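Local coordinates for ferric iron-binding protein HitA (Pseudomonas aeruginosa PAO1, PDB 6IWF), which binds ferric iron and, as a bacterial solute-binding protein of the periplasmic-binding-protein superfamily, probably hands it on for uptake into the cell, at residues R104-N109 and M190-N195; F134-T139 and G170-N175; A182-E187 and L208-H213. All coordinates share one frame; numbering follows the deposited sequence.

How the contacts relate
The three contacts belong to one mixed sheet and the helices against it. Contact 1, wholly buried, is the antiparallel pairing of strands 97-108 and 190-194; it relies mainly on backbone bonds and aliphatic side chains, with one arginine and a water at its end. Strand 134-136 runs along the other edge of 190-194, so contact 2 extends the sheet with a parallel pair that is only partly buried; rings and glycines meet there, and waters join its ends. Contact 3 is peripheral yet largely buried, with N209 exposed at its edge: helix 176-184, which packs on contact 1, ends beside the loop leading into strand 211-213, and a carboxylate bound by that loop replaces strand pairing.

Contact 1 (R104-N109 and M190-N195); sequences RVLAYN and MALINN
V105 and I193 face each other as an antiparallel hydrogen-bonded pair: V105 N donates a hydrogen bond to I193 O at 2.9 Å, while the return bond from I193 N to V105 O is weak at 3.4 Å. Two residues on, A107 and A191 exchange bonds both ways, with A107 N 2.9 Å from A191 O. CA of M190 also makes a bent CA-H...O contact with A107 O.

The small A107 and A191 share one face with the β-branched V105 and I193. CG2 of V105 lies 3.9 Å from CG1 of I193, and CD1 of I193 reaches CB of A107. The other face carries L106, Y108, M190 and L192. L106 has its CG anti to the backbone N (chi1 -177°), and its CD1 lies 3.7 Å from CD2 of L192 while also touching CB and SD of M190; the leucines meet by their methyl ends, beside the unbranched methionine. CB of Y108 meets CB of M190 at 4.1 Å, and the tyrosine OH bonds R211.

R104 and N194 diverge at CB, yet the arginine chain bends at chi2 and chi3 (-76° and -66°) and comes back along the neighbouring strand. Its CD passes 3.1 Å from OD1 of N194, with guanidinium and amide planes nearly perpendicular, and I193 C lies over one face of the guanidinium. A water at the guanidinium edge accepts from NH2 of R104 and donates to L192 O, 2.6 Å away, giving both buried polar atoms a partner.

Y196 and Y197, which follow N195, bind ferric iron in this protein, although none is bound in this model; the strand thus leads into the metal site. Helix 176-184 packs on A107, A191 and I193, helix 141-154 meets R104 and N194, and strands 211-213 and 134-136 continue the sheet beyond 104-108 and 190-194.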
loop_
_atom_site.group_PDB
_atom_site.type_symbol
_atom_site.label_atom_id
_atom_site.label_comp_id
_atom_site.label_asym_id
_atom_site.label_seq_id
_atom_site.Cartn_x
_atom_site.Cartn_y
_atom_site.Cartn_z
ATOM N N ARG A 104 2.992 -4.864 -6.480
ATOM C CA ARG A 104 2.003 -5.808 -6.976
ATOM C C ARG A 104 2.702 -7.031 -7.549
ATOM O O ARG A 104 3.801 -6.942 -8.111
ATOM C CB ARG A 104 1.121 -5.155 -8.048
ATOM C CG ARG A 104 0.442 -3.864 -7.578
ATOM C CD ARG A 104 -0.705 -4.158 -6.676
ATOM N NE ARG A 104 -1.797 -4.856 -7.357
ATOM C CZ ARG A 104 -2.877 -5.276 -6.707
ATOM N NH1 ARG A 104 -2.971 -5.049 -5.399
ATOM N NH2 ARG A 104 -3.850 -5.902 -7.341
ATOM N N VAL A 105 2.063 -8.183 -7.388
ATOM C CA VAL A 105 2.574 -9.455 -7.886
ATOM C C VAL A 105 1.403 -10.261 -8.432
ATOM O O VAL A 105 0.238 -9.860 -8.327
ATOM C CB VAL A 105 3.313 -10.255 -6.794
ATOM C CG1 VAL A 105 4.517 -9.477 -6.296
ATOM C CG2 VAL A 105 2.369 -10.586 -5.642
ATOM N N LEU A 106 1.725 -11.415 -9.014
ATOM C CA LEU A 106 0.746 -12.425 -9.407
ATOM C C LEU A 106 1.039 -13.677 -8.577
ATOM O O LEU A 106 2.026 -14.377 -8.826
ATOM C CB LEU A 106 0.820 -12.705 -10.920
ATOM C CG LEU A 106 -0.204 -13.703 -11.469
ATOM C CD1 LEU A 106 -1.606 -13.100 -11.495
ATOM C CD2 LEU A 106 0.223 -14.102 -12.876
ATOM N N ALA A 107 0.219 -13.959 -7.568
ATOM C CA ALA A 107 0.377 -15.220 -6.845
ATOM C C ALA A 107 -0.225 -16.331 -7.695
ATOM O O ALA A 107 -1.243 -16.123 -8.361
ATOM C CB ALA A 107 -0.296 -15.159 -5.476
ATOM N N TYR A 108 0.429 -17.490 -7.725
ATOM C CA TYR A 108 -0.091 -18.573 -8.548
ATOM C C TYR A 108 0.207 -19.913 -7.893
ATOM O O TYR A 108 1.124 -20.042 -7.078
ATOM C CB TYR A 108 0.473 -18.533 -9.977
ATOM C CG TYR A 108 1.941 -18.905 -10.105
ATOM C CD1 TYR A 108 2.939 -17.992 -9.780
ATOM C CD2 TYR A 108 2.323 -20.155 -10.580
ATOM C CE1 TYR A 108 4.285 -18.318 -9.896
ATOM C CE2 TYR A 108 3.690 -20.497 -10.702
ATOM C CZ TYR A 108 4.654 -19.571 -10.353
ATOM O OH TYR A 108 6.003 -19.876 -10.460
ATOM N N ASN A 109 -0.596 -20.915 -8.272
ATOM C CA ASN A 109 -0.429 -22.275 -7.783
ATOM C C ASN A 109 0.294 -23.080 -8.847
ATOM O O ASN A 109 -0.288 -23.338 -9.914
ATOM C CB ASN A 109 -1.785 -22.903 -7.470
ATOM C CG ASN A 109 -1.666 -24.322 -6.922
ATOM O OD1 ASN A 109 -0.601 -24.938 -6.979
ATOM N ND2 ASN A 109 -2.769 -24.844 -6.399
ATOM N N MET A 190 -4.695 -18.300 -9.784
ATOM C CA MET A 190 -3.803 -17.175 -9.523
ATOM C C MET A 190 -4.600 -16.030 -8.906
ATOM O O MET A 190 -5.827 -16.038 -8.905
ATOM C CB MET A 190 -3.094 -16.728 -10.815
ATOM C CG MET A 190 -4.008 -16.247 -11.903
ATOM S SD MET A 190 -3.171 -16.175 -13.520
ATOM C CE MET A 190 -2.331 -17.665 -13.488
ATOM N N ALA A 191 -3.891 -15.025 -8.387
ATOM C CA ALA A 191 -4.568 -13.847 -7.857
ATOM C C ALA A 191 -3.650 -12.638 -7.936
ATOM O O ALA A 191 -2.434 -12.761 -7.760
ATOM C CB ALA A 191 -5.024 -14.053 -6.401
ATOM N N LEU A 192 -4.258 -11.480 -8.193
ATOM C CA LEU A 192 -3.574 -10.193 -8.225
ATOM C C LEU A 192 -3.579 -9.615 -6.817
ATOM O O LEU A 192 -4.651 -9.340 -6.271
ATOM C CB LEU A 192 -4.299 -9.252 -9.186
ATOM C CG LEU A 192 -4.350 -9.686 -10.651
ATOM C CD1 LEU A 192 -5.247 -8.755 -11.428
ATOM C CD2 LEU A 192 -2.922 -9.673 -11.226
ATOM N N ILE A 193 -2.395 -9.444 -6.218
ATOM C CA ILE A 193 -2.269 -9.025 -4.821
ATOM C C ILE A 193 -0.955 -8.279 -4.637
ATOM O O ILE A 193 -0.079 -8.300 -5.494
ATOM C CB ILE A 193 -2.297 -10.214 -3.828
ATOM C CG1 ILE A 193 -1.181 -11.207 -4.173
ATOM C CG2 ILE A 193 -3.657 -10.886 -3.777
ATOM C CD1 ILE A 193 -0.753 -12.060 -2.993
ATOM N N ASN A 194 -0.821 -7.600 -3.500
ATOM C CA ASN A 194 0.471 -7.064 -3.110
ATOM C C ASN A 194 1.344 -8.165 -2.523
ATOM O O ASN A 194 0.851 -9.150 -1.960
ATOM C CB ASN A 194 0.289 -5.942 -2.098
ATOM C CG ASN A 194 0.067 -4.600 -2.764
ATOM O OD1 ASN A 194 0.579 -4.346 -3.866
ATOM N ND2 ASN A 194 -0.671 -3.728 -2.098
ATOM N N ASN A 195 2.659 -7.969 -2.630
ATOM C CA ASN A 195 3.584 -9.060 -2.327
ATOM C C ASN A 195 3.481 -9.522 -0.881
ATOM O O ASN A 195 3.688 -10.709 -0.597
ATOM C CB ASN A 195 5.017 -8.613 -2.632
ATOM C CG ASN A 195 5.509 -7.576 -1.654
ATOM O OD1 ASN A 195 5.060 -6.426 -1.661
ATOM N ND2 ASN A 195 6.428 -7.982 -0.778
HETATM O O HOH W 1 -6.437 -7.456 -6.215
#

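Contact 2 (F134-T139 and G170-N175); sequences FGFVPT and GSIYTN
F134 and F136 reach across to G170 at the start of a parallel β-strand pair, 134-136 with 171-172, joined through helices 141-154 and 156-169 in the β-α-β manner of periplasmic-binding-protein lobes. The F134 ring is presented face-on: CA of G170 stands over it in a CH-pi contact, 4.0 Å from the ring centroid. The F136 ring approaches the same glycine differently, with G170 C in plane at its edge. Having no side chain, G170 lets both rings close in on its backbone.

Beyond G170, the F136 ring lies alongside I172, both side chains pointing the same way, with CE1 of F136 3.9 Å from CG1 of I172. The other branch of I172, CG2, meets P138 at about a right angle. P138 CD in turn sits over a face of the F136 ring, towards its rim, making a small apolar cluster.

Y173 takes the other side of the pair. With its CG anti to the carbonyl carbon (chi1 -73°), its ring turns back along the strand and sets an edge against G135 CA, 3.8 Å from CE1 of Y173. The absence of a side chain on G135 lets that edge come up to its CA. V137 packs its CG2 near CB of Y173.

The backbone bonds join the strands through S171 N to F134 O and F136 N to S171 O, and continue just past them with a nearly straight bond from Y173 N to F136 O (2.9 Å, 173°). Waters join both ends: one donates to F134 O and accepts from OG of S171, and another donates to Y173 O, at 2.7 Å, and bonds OG1 of T139.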
loop_
_atom_site.group_PDB
_atom_site.type_symbol
_atom_site.label_atom_id
_atom_site.label_comp_id
_atom_site.label_asym_id
_atom_site.label_seq_id
_atom_site.Cartn_x
_atom_site.Cartn_y
_atom_site.Cartn_z
ATOM N N PHE A 134 -8.401 -16.442 -12.323
ATOM C CA PHE A 134 -7.700 -15.510 -11.454
ATOM C C PHE A 134 -8.665 -14.755 -10.564
ATOM O O PHE A 134 -9.803 -14.466 -10.936
ATOM C CB PHE A 134 -6.839 -14.497 -12.223
ATOM C CG PHE A 134 -7.608 -13.506 -13.048
ATOM C CD1 PHE A 134 -8.104 -13.863 -14.291
ATOM C CD2 PHE A 134 -7.783 -12.197 -12.604
ATOM C CE1 PHE A 134 -8.793 -12.935 -15.079
ATOM C CE2 PHE A 134 -8.478 -11.267 -13.377
ATOM C CZ PHE A 134 -8.978 -11.640 -14.624
ATOM N N GLY A 135 -8.175 -14.438 -9.376
ATOM C CA GLY A 135 -8.910 -13.652 -8.409
ATOM C C GLY A 135 -8.339 -12.251 -8.326
ATOM O O GLY A 135 -7.152 -12.025 -8.592
ATOM N N PHE A 136 -9.193 -11.309 -7.942
ATOM C CA PHE A 136 -8.747 -9.967 -7.610
ATOM C C PHE A 136 -9.734 -9.375 -6.616
ATOM O O PHE A 136 -10.832 -9.901 -6.420
ATOM C CB PHE A 136 -8.589 -9.086 -8.859
ATOM C CG PHE A 136 -9.890 -8.702 -9.550
ATOM C CD1 PHE A 136 -10.721 -9.657 -10.108
ATOM C CD2 PHE A 136 -10.226 -7.370 -9.700
ATOM C CE1 PHE A 136 -11.896 -9.292 -10.774
ATOM C CE2 PHE A 136 -11.388 -6.986 -10.374
ATOM C CZ PHE A 136 -12.221 -7.948 -10.914
ATOM N N VAL A 137 -9.322 -8.273 -5.996
ATOM C CA VAL A 137 -10.083 -7.601 -4.939
ATOM C C VAL A 137 -10.376 -6.177 -5.388
ATOM O O VAL A 137 -9.611 -5.250 -5.072
ATOM C CB VAL A 137 -9.316 -7.604 -3.607
ATOM C CG1 VAL A 137 -10.188 -6.994 -2.497
ATOM C CG2 VAL A 137 -8.860 -9.027 -3.244
ATOM N N PRO A 138 -11.454 -5.953 -6.131
ATOM C CA PRO A 138 -11.652 -4.640 -6.750
ATOM C C PRO A 138 -11.995 -3.543 -5.758
ATOM O O PRO A 138 -11.802 -2.367 -6.082
ATOM C CB PRO A 138 -12.798 -4.892 -7.744
ATOM C CG PRO A 138 -13.533 -6.077 -7.184
ATOM C CD PRO A 138 -12.484 -6.931 -6.538
ATOM N N THR A 139 -12.450 -3.885 -4.556
ATOM C CA THR A 139 -12.785 -2.886 -3.550
ATOM C C THR A 139 -11.585 -2.423 -2.727
ATOM O O THR A 139 -11.750 -1.575 -1.841
ATOM C CB THR A 139 -13.869 -3.434 -2.616
ATOM O OG1 THR A 139 -13.370 -4.589 -1.927
ATOM C CG2 THR A 139 -15.098 -3.803 -3.413
ATOM N N GLY A 170 -12.892 -12.087 -14.341
ATOM C CA GLY A 170 -12.165 -12.288 -13.107
ATOM C C GLY A 170 -13.064 -12.752 -11.982
ATOM O O GLY A 170 -14.267 -12.502 -11.966
ATOM N N SER A 171 -12.461 -13.448 -11.027
ATOM C CA SER A 171 -13.177 -13.912 -9.848
ATOM C C SER A 171 -13.033 -12.873 -8.750
ATOM O O SER A 171 -11.914 -12.522 -8.362
ATOM C CB SER A 171 -12.655 -15.273 -9.395
ATOM O OG SER A 171 -12.851 -16.237 -10.419
ATOM N N ILE A 172 -14.155 -12.370 -8.256
ATOM C CA ILE A 172 -14.115 -11.262 -7.313
ATOM C C ILE A 172 -14.006 -11.804 -5.900
ATOM O O ILE A 172 -14.820 -12.631 -5.464
ATOM C CB ILE A 172 -15.340 -10.345 -7.473
ATOM C CG1 ILE A 172 -15.264 -9.605 -8.807
ATOM C CG2 ILE A 172 -15.395 -9.360 -6.320
ATOM C CD1 ILE A 172 -16.504 -8.777 -9.122
ATOM N N TYR A 173 -12.985 -11.347 -5.185
ATOM C CA TYR A 173 -12.807 -11.591 -3.764
ATOM C C TYR A 173 -12.995 -10.282 -3.016
ATOM O O TYR A 173 -12.719 -9.201 -3.545
ATOM C CB TYR A 173 -11.414 -12.173 -3.465
ATOM C CG TYR A 173 -11.308 -13.605 -3.914
ATOM C CD1 TYR A 173 -11.036 -13.915 -5.240
ATOM C CD2 TYR A 173 -11.564 -14.646 -3.034
ATOM C CE1 TYR A 173 -10.981 -15.229 -5.662
ATOM C CE2 TYR A 173 -11.510 -15.957 -3.453
ATOM C CZ TYR A 173 -11.217 -16.241 -4.761
ATOM O OH TYR A 173 -11.169 -17.556 -5.170
ATOM N N THR A 174 -13.504 -10.365 -1.791
ATOM C CA THR A 174 -13.695 -9.152 -1.015
ATOM C C THR A 174 -12.540 -8.881 -0.068
ATOM O O THR A 174 -12.533 -7.838 0.592
ATOM C CB THR A 174 -15.022 -9.214 -0.239
ATOM O OG1 THR A 174 -15.015 -10.344 0.628
ATOM C CG2 THR A 174 -16.197 -9.357 -1.207
ATOM N N ASN A 175 -11.536 -9.761 -0.029
ATOM C CA ASN A 175 -10.478 -9.692 0.967
ATOM C C ASN A 175 -9.200 -10.256 0.356
ATOM O O ASN A 175 -9.241 -11.318 -0.268
ATOM C CB ASN A 175 -10.892 -10.497 2.213
ATOM C CG ASN A 175 -9.936 -10.335 3.361
ATOM O OD1 ASN A 175 -8.800 -10.800 3.302
ATOM N ND2 ASN A 175 -10.393 -9.680 4.429
HETATM O O HOH W 2 -11.389 -15.534 -12.743
HETATM O O HOH W 3 -13.921 -6.811 -3.586
#

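Contact 3 (A182-E187 and L208-H213); sequences AVENGE and LNSRLH
E184 leaves its helix with CG anti to the backbone N (chi1 175°) and then bends at chi2 (67°), which brings the carboxylate round to the backbone of N209 and S210. S210 answers with its OG between the backbone N and the carbonyl carbon (chi1 68°), a rotation that turns the hydroxyl to the same side as its own amide N, and both reach OE1 of E184, each at 2.8 Å. The hydroxyl comes nearly along the C-O axis, whereas the amide arrives on the syn side, tilted out of the carboxylate plane. N209 N binds the second oxygen, OE2, through its syn lone pair at 2.7 Å, in a nearly straight bond.

Glutamate suits the place because its two acceptors satisfy consecutive backbone amides just before strand 211-213, while it projects from the end of helix 176-184. That helix closes in a Schellman motif, with G186 as its positive-phi residue: E187 N bonds A182 O, and G186 N bonds V183 O.

L208 crosses the glutamate at about a right angle and lays CD2 3.6 Å from CD of E184, an apolar flank to the buried carboxylate. On the preceding helical residue, CG1 of V183 touches CB of S210 at 4.0 Å.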
loop_
_atom_site.group_PDB
_atom_site.type_symbol
_atom_site.label_atom_id
_atom_site.label_comp_id
_atom_site.label_asym_id
_atom_site.label_seq_id
_atom_site.Cartn_x
_atom_site.Cartn_y
_atom_site.Cartn_z
ATOM N N ALA A 182 -7.065 -18.684 -1.227
ATOM C CA ALA A 182 -7.732 -19.429 -2.292
ATOM C C ALA A 182 -6.729 -19.943 -3.322
ATOM O O ALA A 182 -6.882 -21.053 -3.843
ATOM C CB ALA A 182 -8.798 -18.568 -2.971
ATOM N N VAL A 183 -5.694 -19.157 -3.631
ATOM C CA VAL A 183 -4.623 -19.672 -4.486
ATOM C C VAL A 183 -3.890 -20.801 -3.784
ATOM O O VAL A 183 -3.620 -21.855 -4.374
ATOM C CB VAL A 183 -3.649 -18.552 -4.884
ATOM C CG1 VAL A 183 -2.487 -19.135 -5.711
ATOM C CG2 VAL A 183 -4.367 -17.472 -5.661
ATOM N N GLU A 184 -3.536 -20.584 -2.513
ATOM C CA GLU A 184 -2.773 -21.576 -1.771
ATOM C C GLU A 184 -3.539 -22.882 -1.628
ATOM O O GLU A 184 -2.932 -23.960 -1.641
ATOM C CB GLU A 184 -2.404 -21.013 -0.396
ATOM C CG GLU A 184 -1.701 -22.007 0.511
ATOM C CD GLU A 184 -0.320 -22.372 0.005
ATOM O OE1 GLU A 184 0.258 -21.578 -0.777
ATOM O OE2 GLU A 184 0.199 -23.445 0.392
ATOM N N ASN A 185 -4.868 -22.809 -1.515
ATOM C CA ASN A 185 -5.721 -23.972 -1.301
ATOM C C ASN A 185 -6.292 -24.549 -2.590
ATOM O O ASN A 185 -7.170 -25.418 -2.530
ATOM C CB ASN A 185 -6.868 -23.615 -0.354
ATOM C CG ASN A 185 -6.406 -23.432 1.077
ATOM O OD1 ASN A 185 -5.437 -24.060 1.515
ATOM N ND2 ASN A 185 -7.100 -22.576 1.820
ATOM N N GLY A 186 -5.830 -24.086 -3.745
ATOM C CA GLY A 186 -6.246 -24.681 -4.998
ATOM C C GLY A 186 -7.632 -24.314 -5.469
ATOM O O GLY A 186 -8.189 -25.012 -6.322
ATOM N N GLU A 187 -8.216 -23.240 -4.948
ATOM C CA GLU A 187 -9.554 -22.855 -5.380
ATOM C C GLU A 187 -9.535 -21.980 -6.624
ATOM O O GLU A 187 -10.496 -21.987 -7.402
ATOM C CB GLU A 187 -10.278 -22.129 -4.251
ATOM C CG GLU A 187 -10.604 -23.034 -3.079
ATOM C CD GLU A 187 -10.533 -22.297 -1.769
ATOM O OE1 GLU A 187 -10.074 -22.895 -0.769
ATOM O OE2 GLU A 187 -10.931 -21.110 -1.753
ATOM N N LEU A 208 4.798 -22.929 1.758
ATOM C CA LEU A 208 3.630 -22.718 0.912
ATOM C C LEU A 208 3.726 -23.505 -0.390
ATOM O O LEU A 208 4.818 -23.763 -0.909
ATOM C CB LEU A 208 3.442 -21.231 0.582
ATOM C CG LEU A 208 3.026 -20.321 1.742
ATOM C CD1 LEU A 208 2.696 -18.922 1.230
ATOM C CD2 LEU A 208 1.850 -20.911 2.526
ATOM N N ASN A 209 2.555 -23.864 -0.918
ATOM C CA ASN A 209 2.444 -24.397 -2.270
ATOM C C ASN A 209 2.513 -23.286 -3.310
ATOM O O ASN A 209 3.146 -23.445 -4.361
ATOM C CB ASN A 209 1.121 -25.152 -2.421
ATOM C CG ASN A 209 1.133 -26.493 -1.729
ATOM O OD1 ASN A 209 2.166 -27.166 -1.683
ATOM N ND2 ASN A 209 -0.012 -26.891 -1.179
ATOM N N SER A 210 1.874 -22.160 -3.022
ATOM C CA SER A 210 1.788 -21.074 -3.983
ATOM C C SER A 210 3.134 -20.364 -4.115
ATOM O O SER A 210 4.000 -20.423 -3.233
ATOM C CB SER A 210 0.700 -20.087 -3.562
ATOM O OG SER A 210 1.077 -19.404 -2.380
ATOM N N ARG A 211 3.307 -19.683 -5.245
ATOM C CA ARG A 211 4.520 -18.935 -5.520
ATOM C C ARG A 211 4.135 -17.556 -6.039
ATOM O O ARG A 211 2.984 -17.301 -6.402
ATOM C CB ARG A 211 5.425 -19.679 -6.515
ATOM C CG ARG A 211 5.846 -21.086 -6.017
ATOM C CD ARG A 211 6.972 -21.726 -6.837
ATOM N NE ARG A 211 6.724 -21.689 -8.278
ATOM C CZ ARG A 211 7.139 -22.616 -9.145
ATOM N NH1 ARG A 211 6.862 -22.477 -10.443
ATOM N NH2 ARG A 211 7.826 -23.681 -8.722
ATOM N N LEU A 212 5.115 -16.661 -6.069
ATOM C CA LEU A 212 4.913 -15.309 -6.559
ATOM C C LEU A 212 5.569 -15.159 -7.916
ATOM O O LEU A 212 6.737 -15.523 -8.100
ATOM C CB LEU A 212 5.477 -14.267 -5.589
ATOM C CG LEU A 212 4.741 -14.188 -4.256
ATOM C CD1 LEU A 212 5.175 -12.932 -3.500
ATOM C CD2 LEU A 212 3.234 -14.212 -4.446
ATOM N N HIS A 213 4.814 -14.611 -8.854
ATOM C CA HIS A 213 5.329 -14.203 -10.145
ATOM C C HIS A 213 5.422 -12.686 -10.178
ATOM O O HIS A 213 4.473 -11.993 -9.804
ATOM C CB HIS A 213 4.420 -14.696 -11.265
ATOM C CG HIS A 213 4.863 -14.251 -12.619
ATOM N ND1 HIS A 213 6.005 -14.735 -13.218
ATOM C CD2 HIS A 213 4.341 -13.339 -13.472
ATOM C CE1 HIS A 213 6.158 -14.155 -14.397
ATOM N NE2 HIS A 213 5.159 -13.307 -14.577
#